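PDB 4ECN: leucine-rich repeat protein from Bacteroides thetaiotaomicron, which is of unknown function but probably binds other proteins outside the cell through its long leucine-rich repeat domain. Local coordinates for residues His386-Lys389 with Met390-Tyr394; Asp395-Leu398 with Asn399-Asp402; Pro373-Ser376 with Glu377-His381; Asn409-Pro412 with Glu413-Pro416. One frame throughout, in Å; residues are numbered along the deposited sequence.

Contact 1 of 4, residues His386-Lys389 with Met390-Tyr394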
loop_
_atom_site.group_PDB
_atom_site.type_symbol
_atom_site.label_atom_id
_atom_site.label_comp_id
_atom_site.label_asym_id
_atom_site.label_seq_id
_atom_site.Cartn_x
_atom_site.Cartn_y
_atom_site.Cartn_z
ATOM N N HIS A 386 -9.192 -4.613 1.607
ATOM C CA HIS A 386 -7.775 -4.690 1.986
ATOM C C HIS A 386 -7.499 -3.846 3.228
ATOM O O HIS A 386 -6.929 -4.401 4.171
ATOM C CB HIS A 386 -6.840 -4.283 0.858
ATOM C CG HIS A 386 -5.408 -4.584 1.158
ATOM N ND1 HIS A 386 -4.542 -3.604 1.625
ATOM C CD2 HIS A 386 -4.739 -5.762 1.091
ATOM C CE1 HIS A 386 -3.369 -4.203 1.779
ATOM N NE2 HIS A 386 -3.443 -5.508 1.491
ATOM N N TYR A 387 -7.975 -2.553 3.286
ATOM C CA TYR A 387 -7.769 -1.701 4.469
ATOM C C TYR A 387 -8.253 -2.421 5.740
ATOM O O TYR A 387 -7.519 -2.489 6.731
ATOM C CB TYR A 387 -8.455 -0.318 4.347
ATOM C CG TYR A 387 -7.999 0.673 5.411
ATOM C CD1 TYR A 387 -6.859 1.443 5.232
ATOM C CD2 TYR A 387 -8.681 0.796 6.620
ATOM C CE1 TYR A 387 -6.417 2.328 6.216
ATOM C CE2 TYR A 387 -8.240 1.671 7.624
ATOM C CZ TYR A 387 -7.101 2.430 7.419
ATOM O OH TYR A 387 -6.667 3.298 8.398
ATOM N N LYS A 388 -9.457 -3.005 5.680
ATOM C CA LYS A 388 -10.072 -3.709 6.801
ATOM C C LYS A 388 -9.170 -4.849 7.292
ATOM O O LYS A 388 -8.933 -4.941 8.490
ATOM C CB LYS A 388 -11.451 -4.239 6.391
ATOM C CG LYS A 388 -12.328 -4.614 7.569
ATOM C CD LYS A 388 -13.765 -4.906 7.155
ATOM C CE LYS A 388 -14.021 -6.262 6.521
ATOM N NZ LYS A 388 -14.280 -7.322 7.529
ATOM N N LYS A 389 -8.640 -5.682 6.371
ATOM C CA LYS A 389 -7.808 -6.846 6.693
ATOM C C LYS A 389 -6.436 -6.419 7.210
ATOM O O LYS A 389 -5.891 -7.061 8.126
ATOM C CB LYS A 389 -7.645 -7.796 5.470
ATOM C CG LYS A 389 -8.988 -8.372 4.966
ATOM C CD LYS A 389 -8.850 -9.438 3.850
ATOM C CE LYS A 389 -9.974 -9.438 2.811
ATOM N NZ LYS A 389 -9.644 -8.611 1.594
HETATM N N MSE A 390 -5.889 -5.337 6.646
HETATM C CA MSE A 390 -4.571 -4.824 7.020
HETATM C C MSE A 390 -4.555 -4.154 8.371
HETATM O O MSE A 390 -3.519 -4.231 9.016
HETATM C CB MSE A 390 -4.057 -3.824 5.975
HETATM C CG MSE A 390 -2.700 -3.197 6.331
HETATM SE SE MSE A 390 -1.622 -2.831 4.799
HETATM C CE MSE A 390 -0.823 -1.354 5.366
ATOM N N PHE A 391 -5.646 -3.471 8.796
ATOM C CA PHE A 391 -5.583 -2.751 10.064
ATOM C C PHE A 391 -6.703 -2.992 11.054
ATOM O O PHE A 391 -6.576 -2.487 12.173
ATOM C CB PHE A 391 -5.619 -1.237 9.797
ATOM C CG PHE A 391 -4.558 -0.687 8.875
ATOM C CD1 PHE A 391 -3.259 -0.485 9.324
ATOM C CD2 PHE A 391 -4.870 -0.316 7.573
ATOM C CE1 PHE A 391 -2.285 0.022 8.470
ATOM C CE2 PHE A 391 -3.897 0.221 6.732
ATOM C CZ PHE A 391 -2.625 0.415 7.195
ATOM N N LEU A 392 -7.827 -3.639 10.690
ATOM C CA LEU A 392 -8.926 -3.616 11.656
ATOM C C LEU A 392 -9.325 -4.988 12.160
ATOM O O LEU A 392 -9.443 -5.153 13.377
ATOM C CB LEU A 392 -10.150 -2.920 11.048
ATOM C CG LEU A 392 -9.867 -1.567 10.320
ATOM C CD1 LEU A 392 -11.047 -1.113 9.458
ATOM C CD2 LEU A 392 -9.311 -0.499 11.256
ATOM N N ASP A 393 -9.575 -5.946 11.274
ATOM C CA ASP A 393 -10.031 -7.284 11.674
ATOM C C ASP A 393 -8.963 -8.104 12.357
ATOM O O ASP A 393 -7.788 -8.064 11.957
ATOM C CB ASP A 393 -10.496 -8.088 10.446
ATOM C CG ASP A 393 -11.741 -7.613 9.734
ATOM O OD1 ASP A 393 -12.678 -7.134 10.423
ATOM O OD2 ASP A 393 -11.844 -7.858 8.514
ATOM N N TYR A 394 -9.399 -8.924 13.317
ATOM C CA TYR A 394 -8.577 -9.903 14.011
ATOM C C TYR A 394 -9.487 -10.968 14.602
ATOM O O TYR A 394 -10.632 -10.676 14.946
ATOM C CB TYR A 394 -7.659 -9.264 15.084
ATOM C CG TYR A 394 -8.322 -8.884 16.391
ATOM C CD1 TYR A 394 -9.074 -7.721 16.501
ATOM C CD2 TYR A 394 -8.117 -9.640 17.545
ATOM C CE1 TYR A 394 -9.648 -7.340 17.714
ATOM C CE2 TYR A 394 -8.671 -9.263 18.770
ATOM C CZ TYR A 394 -9.455 -8.120 18.848
ATOM O OH TYR A 394 -10.041 -7.756 20.047
#
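Lys388 and Asp393 form a salt bridge across the C-terminal end of the short helix 386-391, which lies against the largely parallel sheet of the leucine-rich repeats. Lysine suits this place because its long chain can curl back. From CB, CG leaves anti to the backbone N (chi1 -163°) and passes 3.4 Å from OD2 of Asp393. CD follows at a slightly greater distance, a bend at chi3 (78°) turns CE toward the same oxygen, and NZ meets Asp393 OD2 at 2.7 Å on its syn lone pair. Both groups have a second partner in strand 596-601: Lys388 with Asp599, Asp393 with Lys601. Opposite charges thus alternate, which probably steadies all four. In the backbone, Lys388 O accepts from Leu392 N (2.8 Å) and Asp393 N (3.0 Å), which arrive from opposite faces of the carbonyl plane as the helix unwinds. The apolar side pairs Tyr387 with Phe391: Phe391 CD2 stands over one face of the tyrosine ring, toward its rim, with the planes 47° apart. His386 hydrogen-bonds His357 through ND1, while its CE1 lies 3.7 Å from SE of selenomethionine Met390.

Contact 2 of 4, residues Asp395-Leu398 with Asn399-Asp402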
loop_
_atom_site.group_PDB
_atom_site.type_symbol
_atom_site.label_atom_id
_atom_site.label_comp_id
_atom_site.label_asym_id
_atom_site.label_seq_id
_atom_site.Cartn_x
_atom_site.Cartn_y
_atom_site.Cartn_z
ATOM N N ASP A 395 -8.994 -12.210 14.670
ATOM C CA ASP A 395 -9.686 -13.367 15.251
ATOM C C ASP A 395 -9.906 -13.100 16.772
ATOM O O ASP A 395 -8.934 -12.908 17.524
ATOM C CB ASP A 395 -8.838 -14.629 14.980
ATOM C CG ASP A 395 -9.483 -15.973 15.244
ATOM O OD1 ASP A 395 -10.208 -16.096 16.260
ATOM O OD2 ASP A 395 -9.199 -16.935 14.473
ATOM N N GLN A 396 -11.197 -12.995 17.191
ATOM C CA GLN A 396 -11.599 -12.665 18.572
ATOM C C GLN A 396 -11.100 -13.676 19.591
ATOM O O GLN A 396 -10.976 -13.327 20.771
ATOM C CB GLN A 396 -13.119 -12.534 18.714
ATOM C CG GLN A 396 -13.648 -11.239 18.128
ATOM C CD GLN A 396 -12.901 -10.029 18.618
ATOM O OE1 GLN A 396 -12.848 -9.720 19.813
ATOM N NE2 GLN A 396 -12.312 -9.323 17.689
ATOM N N ARG A 397 -10.739 -14.894 19.132
ATOM C CA ARG A 397 -10.177 -15.936 19.999
ATOM C C ARG A 397 -8.710 -15.604 20.413
ATOM O O ARG A 397 -8.198 -16.280 21.291
ATOM C CB ARG A 397 -10.261 -17.311 19.346
ATOM C CG ARG A 397 -11.719 -17.756 19.137
ATOM C CD ARG A 397 -11.823 -19.013 18.303
ATOM N NE ARG A 397 -11.166 -18.862 17.001
ATOM C CZ ARG A 397 -10.963 -19.852 16.141
ATOM N NH1 ARG A 397 -11.386 -21.081 16.419
ATOM N NH2 ARG A 397 -10.324 -19.626 15.002
ATOM N N LEU A 398 -8.096 -14.509 19.890
ATOM C CA LEU A 398 -6.758 -14.037 20.289
ATOM C C LEU A 398 -6.825 -13.272 21.634
ATOM O O LEU A 398 -5.789 -12.818 22.130
ATOM C CB LEU A 398 -6.120 -13.125 19.203
ATOM C CG LEU A 398 -5.784 -13.732 17.835
ATOM C CD1 LEU A 398 -5.613 -12.659 16.803
ATOM C CD2 LEU A 398 -4.564 -14.615 17.906
ATOM N N ASN A 399 -8.058 -13.094 22.189
ATOM C CA ASN A 399 -8.345 -12.452 23.479
ATOM C C ASN A 399 -8.448 -13.530 24.595
ATOM O O ASN A 399 -8.565 -13.205 25.785
ATOM C CB ASN A 399 -9.629 -11.607 23.395
ATOM C CG ASN A 399 -9.624 -10.487 22.355
ATOM O OD1 ASN A 399 -10.645 -10.211 21.734
ATOM N ND2 ASN A 399 -8.502 -9.800 22.135
ATOM N N LEU A 400 -8.399 -14.821 24.192
ATOM C CA LEU A 400 -8.392 -15.953 25.106
ATOM C C LEU A 400 -7.003 -16.160 25.609
ATOM O O LEU A 400 -6.045 -15.687 24.983
ATOM C CB LEU A 400 -8.898 -17.225 24.409
ATOM C CG LEU A 400 -10.360 -17.276 23.943
ATOM C CD1 LEU A 400 -10.567 -18.413 22.979
ATOM C CD2 LEU A 400 -11.293 -17.482 25.105
ATOM N N SER A 401 -6.863 -16.897 26.710
ATOM C CA SER A 401 -5.561 -17.246 27.280
ATOM C C SER A 401 -4.801 -18.161 26.352
ATOM O O SER A 401 -5.431 -18.867 25.543
ATOM C CB SER A 401 -5.736 -17.934 28.627
ATOM O OG SER A 401 -6.405 -19.182 28.509
ATOM N N ASP A 402 -3.461 -18.233 26.531
ATOM C CA ASP A 402 -2.630 -19.121 25.724
ATOM C C ASP A 402 -3.119 -20.548 25.887
ATOM O O ASP A 402 -3.309 -21.190 24.869
ATOM C CB ASP A 402 -1.143 -18.983 26.054
ATOM C CG ASP A 402 -0.525 -17.668 25.572
ATOM O OD1 ASP A 402 -1.275 -16.658 25.444
ATOM O OD2 ASP A 402 0.713 -17.634 25.367
#
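Arg397, whose CB packs 3.8 Å from CD1 of Leu400, offers the edge of its flat guanidinium to the carboxylate of Asp395, and the two groups meet in plane. The grip is side-on and double: NE reaches Asp395 OD1 and NH2 reaches Asp395 OD2, each at 3.0 Å and each on a syn lone pair, the first bond almost perfectly straight at 179°. A bend at chi3 (-56°) swings the NE edge round toward the aspartate. The side chains of Gln396 and Asn399 lie side by side, pointing the same way, with their amide planes 60° apart. Asp395 OD1 also accepts from Arg397 N at 3.2 Å on its anti side, making an Asx turn that starts the 3-10 turn 396-398; a short acidic side chain suits this place because it can reach both the backbone and the guanidinium. The turn continues through Asn399 N to Gln396 O (3.3 Å) and Leu400 N to Arg397 O (3.3 Å). Putting an alanine at Arg397 would probably leave Asp395 without its countercharge and Lys415 O, which NH1 binds, without that donor. Leu400, branched and apolar, is buried, touching Ile408 of helix 402-409 and strand 701-703. One residue on, Ser401 is the N-cap of that helix, its OG accepting from Leu404 N.

Contact 3 of 4, residues Pro373-Ser376 with Glu377-His381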
loop_
_atom_site.group_PDB
_atom_site.type_symbol
_atom_site.label_atom_id
_atom_site.label_comp_id
_atom_site.label_asym_id
_atom_site.label_seq_id
_atom_site.Cartn_x
_atom_site.Cartn_y
_atom_site.Cartn_z
ATOM N N PRO A 373 -7.484 -2.657 -14.534
ATOM C CA PRO A 373 -8.715 -2.197 -15.168
ATOM C C PRO A 373 -9.724 -3.330 -15.325
ATOM O O PRO A 373 -9.351 -4.495 -15.536
ATOM C CB PRO A 373 -8.239 -1.677 -16.530
ATOM C CG PRO A 373 -6.751 -1.530 -16.411
ATOM C CD PRO A 373 -6.346 -2.594 -15.478
ATOM N N ASP A 374 -11.022 -2.958 -15.206
ATOM C CA ASP A 374 -12.212 -3.796 -15.367
ATOM C C ASP A 374 -12.094 -5.069 -14.532
ATOM O O ASP A 374 -11.859 -6.155 -15.067
ATOM C CB ASP A 374 -12.443 -4.129 -16.848
ATOM C CG ASP A 374 -12.623 -2.915 -17.729
ATOM O OD1 ASP A 374 -13.665 -2.226 -17.589
ATOM O OD2 ASP A 374 -11.751 -2.682 -18.596
HETATM N N MSE A 375 -12.198 -4.906 -13.210
HETATM C CA MSE A 375 -12.154 -6.016 -12.268
HETATM C C MSE A 375 -13.549 -6.578 -12.059
HETATM O O MSE A 375 -14.525 -5.843 -12.236
HETATM C CB MSE A 375 -11.563 -5.571 -10.917
HETATM C CG MSE A 375 -10.080 -5.240 -10.958
HETATM SE SE MSE A 375 -9.325 -4.755 -9.210
HETATM C CE MSE A 375 -10.494 -3.410 -8.702
ATOM N N SER A 376 -13.654 -7.851 -11.633
ATOM C CA SER A 376 -14.949 -8.434 -11.303
ATOM C C SER A 376 -15.439 -7.886 -9.971
ATOM O O SER A 376 -14.630 -7.351 -9.199
ATOM C CB SER A 376 -14.855 -9.954 -11.245
ATOM O OG SER A 376 -13.868 -10.375 -10.319
ATOM N N GLU A 377 -16.740 -8.047 -9.669
ATOM C CA GLU A 377 -17.319 -7.623 -8.392
ATOM C C GLU A 377 -16.507 -8.214 -7.228
ATOM O O GLU A 377 -16.280 -7.508 -6.248
ATOM C CB GLU A 377 -18.794 -8.051 -8.310
ATOM C CG GLU A 377 -19.560 -7.495 -7.122
ATOM C CD GLU A 377 -21.068 -7.651 -7.197
ATOM O OE1 GLU A 377 -21.560 -8.794 -7.037
ATOM O OE2 GLU A 377 -21.760 -6.622 -7.383
ATOM N N GLU A 378 -16.000 -9.464 -7.389
ATOM C CA GLU A 378 -15.200 -10.192 -6.393
ATOM C C GLU A 378 -13.824 -9.572 -6.199
ATOM O O GLU A 378 -13.417 -9.343 -5.057
ATOM C CB GLU A 378 -15.013 -11.682 -6.753
ATOM C CG GLU A 378 -16.286 -12.433 -7.115
ATOM C CD GLU A 378 -16.600 -12.435 -8.601
ATOM O OE1 GLU A 378 -16.055 -13.308 -9.316
ATOM O OE2 GLU A 378 -17.365 -11.549 -9.054
ATOM N N ARG A 379 -13.095 -9.332 -7.303
ATOM C CA ARG A 379 -11.751 -8.753 -7.289
ATOM C C ARG A 379 -11.761 -7.347 -6.699
ATOM O O ARG A 379 -10.860 -7.010 -5.916
ATOM C CB ARG A 379 -11.169 -8.726 -8.701
ATOM C CG ARG A 379 -10.561 -10.046 -9.106
ATOM C CD ARG A 379 -9.053 -10.097 -8.912
ATOM N NE ARG A 379 -8.297 -9.195 -9.798
ATOM C CZ ARG A 379 -7.562 -8.166 -9.379
ATOM N NH1 ARG A 379 -7.484 -7.878 -8.082
ATOM N NH2 ARG A 379 -6.886 -7.429 -10.247
ATOM N N LYS A 380 -12.798 -6.554 -7.058
ATOM C CA LYS A 380 -13.015 -5.170 -6.610
ATOM C C LYS A 380 -13.305 -5.123 -5.102
ATOM O O LYS A 380 -12.788 -4.255 -4.392
ATOM C CB LYS A 380 -14.179 -4.546 -7.403
ATOM C CG LYS A 380 -14.326 -3.027 -7.276
ATOM C CD LYS A 380 -15.416 -2.502 -8.212
ATOM C CE LYS A 380 -15.540 -1.006 -8.139
ATOM N NZ LYS A 380 -16.456 -0.467 -9.179
ATOM N N HIS A 381 -14.107 -6.080 -4.624
ATOM C CA HIS A 381 -14.478 -6.182 -3.224
ATOM C C HIS A 381 -13.269 -6.606 -2.375
ATOM O O HIS A 381 -13.062 -6.028 -1.305
ATOM C CB HIS A 381 -15.637 -7.151 -3.051
ATOM C CG HIS A 381 -16.124 -7.212 -1.644
ATOM N ND1 HIS A 381 -16.824 -6.157 -1.079
ATOM C CD2 HIS A 381 -15.991 -8.201 -0.731
ATOM C CE1 HIS A 381 -17.090 -6.538 0.159
ATOM N NE2 HIS A 381 -16.613 -7.765 0.412
#
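Met375, a selenomethionine, lies over the guanidinium of Arg379. Its SE stands 3.5 Å above one face of that flat group, offset toward the rim, and is 3.8 Å from both NH1 and NH2 of Arg379. The two side chains cross at about a right angle. An unbranched, polarisable chain suits this place, since it can rest on the face of the cation while the nitrogens keep their polar partners. A bend at chi3 (-53°) then carries the terminal CE of Met375 past the guanidinium to the next residue, where it touches CA of Lys380 at 3.7 Å.

Partners farther out fix these groups. NH1 of Arg379 forms a salt bridge with Glu369 and NH2 binds Glu370 O, so the guanidinium is tied back to the chain that leads into this turn. Lys380 runs out extended, and its NZ reaches Thr494 OG1.

The backbone is set by Ser376, which has both a carbonyl and a hydroxyl facing the new helix. Its O accepts from Lys380 N at 2.9 Å, the first regular helical bond. With chi1 at 57°, OG sits between the backbone N and the carbonyl carbon and accepts a nearly straight bond (164°) from Arg379 N at 3.3 Å. Glu377 and Glu378 follow in the first turn, where acidic side chains probably interact favourably with the helix dipole. Serine at this position, its hydroxyl accepting from the N-H three residues on, is the classic N-cap, here opening helix 377-384.

Contact 4 of 4, residues Asn409-Pro412 with Glu413-Pro416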
loop_
_atom_site.group_PDB
_atom_site.type_symbol
_atom_site.label_atom_id
_atom_site.label_comp_id
_atom_site.label_asym_id
_atom_site.label_seq_id
_atom_site.Cartn_x
_atom_site.Cartn_y
_atom_site.Cartn_z
ATOM N N ASN A 409 -6.541 -24.844 18.888
ATOM C CA ASN A 409 -5.625 -25.112 17.789
ATOM C C ASN A 409 -5.360 -26.589 17.616
ATOM O O ASN A 409 -5.284 -27.029 16.463
ATOM C CB ASN A 409 -4.315 -24.384 17.973
ATOM C CG ASN A 409 -4.419 -22.902 17.701
ATOM O OD1 ASN A 409 -5.244 -22.430 16.899
ATOM N ND2 ASN A 409 -3.547 -22.142 18.342
ATOM N N ARG A 410 -5.281 -27.371 18.723
ATOM C CA ARG A 410 -5.071 -28.816 18.599
ATOM C C ARG A 410 -6.428 -29.567 18.597
ATOM O O ARG A 410 -6.435 -30.780 18.793
ATOM C CB ARG A 410 -4.126 -29.371 19.682
ATOM C CG ARG A 410 -4.624 -29.279 21.097
ATOM C CD ARG A 410 -3.612 -29.831 22.062
ATOM N NE ARG A 410 -4.070 -29.584 23.424
ATOM C CZ ARG A 410 -3.631 -28.601 24.204
ATOM N NH1 ARG A 410 -2.647 -27.808 23.795
ATOM N NH2 ARG A 410 -4.128 -28.446 25.425
ATOM N N ASN A 411 -7.553 -28.872 18.334
ATOM C CA ASN A 411 -8.863 -29.503 18.220
ATOM C C ASN A 411 -9.282 -29.464 16.744
ATOM O O ASN A 411 -9.536 -28.379 16.222
ATOM C CB ASN A 411 -9.911 -28.846 19.141
ATOM C CG ASN A 411 -11.278 -29.527 19.150
ATOM O OD1 ASN A 411 -11.639 -30.299 18.251
ATOM N ND2 ASN A 411 -12.083 -29.251 20.169
ATOM N N PRO A 412 -9.359 -30.621 16.046
ATOM C CA PRO A 412 -9.722 -30.600 14.612
ATOM C C PRO A 412 -11.216 -30.325 14.372
ATOM O O PRO A 412 -11.598 -30.057 13.226
ATOM C CB PRO A 412 -9.343 -32.001 14.129
ATOM C CG PRO A 412 -8.513 -32.614 15.258
ATOM C CD PRO A 412 -9.063 -31.996 16.491
ATOM N N GLU A 413 -12.051 -30.347 15.440
ATOM C CA GLU A 413 -13.486 -30.028 15.357
ATOM C C GLU A 413 -13.737 -28.497 15.304
ATOM O O GLU A 413 -14.885 -28.083 15.131
ATOM C CB GLU A 413 -14.270 -30.618 16.549
ATOM C CG GLU A 413 -14.282 -32.133 16.683
ATOM C CD GLU A 413 -15.096 -32.618 17.873
ATOM O OE1 GLU A 413 -14.707 -32.336 19.032
ATOM O OE2 GLU A 413 -16.131 -33.285 17.639
HETATM N N MSE A 414 -12.681 -27.667 15.502
HETATM C CA MSE A 414 -12.754 -26.200 15.496
HETATM C C MSE A 414 -11.682 -25.627 14.563
HETATM O O MSE A 414 -10.603 -26.214 14.446
HETATM C CB MSE A 414 -12.597 -25.639 16.921
HETATM C CG MSE A 414 -13.750 -26.010 17.873
HETATM SE SE MSE A 414 -13.310 -25.801 19.812
HETATM C CE MSE A 414 -14.936 -26.593 20.668
ATOM N N LYS A 415 -11.982 -24.497 13.882
ATOM C CA LYS A 415 -11.040 -23.873 12.945
ATOM C C LYS A 415 -9.838 -23.269 13.709
ATOM O O LYS A 415 -10.030 -22.761 14.819
ATOM C CB LYS A 415 -11.715 -22.806 12.059
ATOM C CG LYS A 415 -12.233 -21.558 12.768
ATOM C CD LYS A 415 -12.409 -20.398 11.782
ATOM C CE LYS A 415 -12.636 -19.074 12.483
ATOM N NZ LYS A 415 -12.565 -17.923 11.546
ATOM N N PRO A 416 -8.597 -23.341 13.161
ATOM C CA PRO A 416 -7.434 -22.805 13.901
ATOM C C PRO A 416 -7.497 -21.292 14.088
ATOM O O PRO A 416 -8.135 -20.583 13.295
ATOM C CB PRO A 416 -6.238 -23.186 13.020
ATOM C CG PRO A 416 -6.800 -23.379 11.673
ATOM C CD PRO A 416 -8.182 -23.934 11.875
#
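Asn411 reaches past Pro412 with its side chain, to Glu413 and Met414. CG stands anti to the backbone N (chi1 -176°), and a small chi2 of -19° directs OD1 at Glu413 N, which donates to it at 2.8 Å. The donor approaches 33° out of the amide plane. ND2, on the other arm, lies 3.7 Å from SE of Met414, a selenomethionine whose extended chain continues to Thr731 and Ser756. Glu413 takes the rotamer with CG anti to the carbonyl carbon, which runs its chain past the asparagine: CG is 3.6 Å from Asn411 OD1, and the carboxylate is nearly coplanar with the amide. Beyond, Glu413 has a long, weak ion pair with Lys779. Replacing Asn411 with a leucine would probably leave Glu413 N without its side-chain acceptor and the turn less firmly held. The main chain adds a weak bond from Met414 N to Asn411 O at 3.3 Å, and Pro412, whose ring restricts phi, suits the second position of the turn. Just before the turn, Asn409, the last residue of helix 402-409, brings OD1 to 3.7 Å from CA of Pro416, and the same oxygen accepts from Ile417 N, so the returning chain is fastened beside the helix end. Residues 411-414 thus form a type I beta turn with an Asx turn at its start, reversing the chain on the surface after the helix.

The four contacts follow in series, none enclosing or crossing another, within the long excursion between the neighbouring sheet strands 351-353 and 452-456. Contact 3 comes first and opens helix 377-384. Contact 1, its centre about 19 Å away, closes the next helix, 386-391, against strands 577-579 and 596-601. The chain then travels along the solenoid to contact 2, a turn beside strands 646-650 and 701-703 that leads into helix 402-409. Contact 4 reverses the chain after that helix and brings it back to contact 2, with centres about 14 Å apart, where Arg397 meets Lys415 and Pro416. Contacts 3 and 4 remain about 16 Å apart at their nearest atoms.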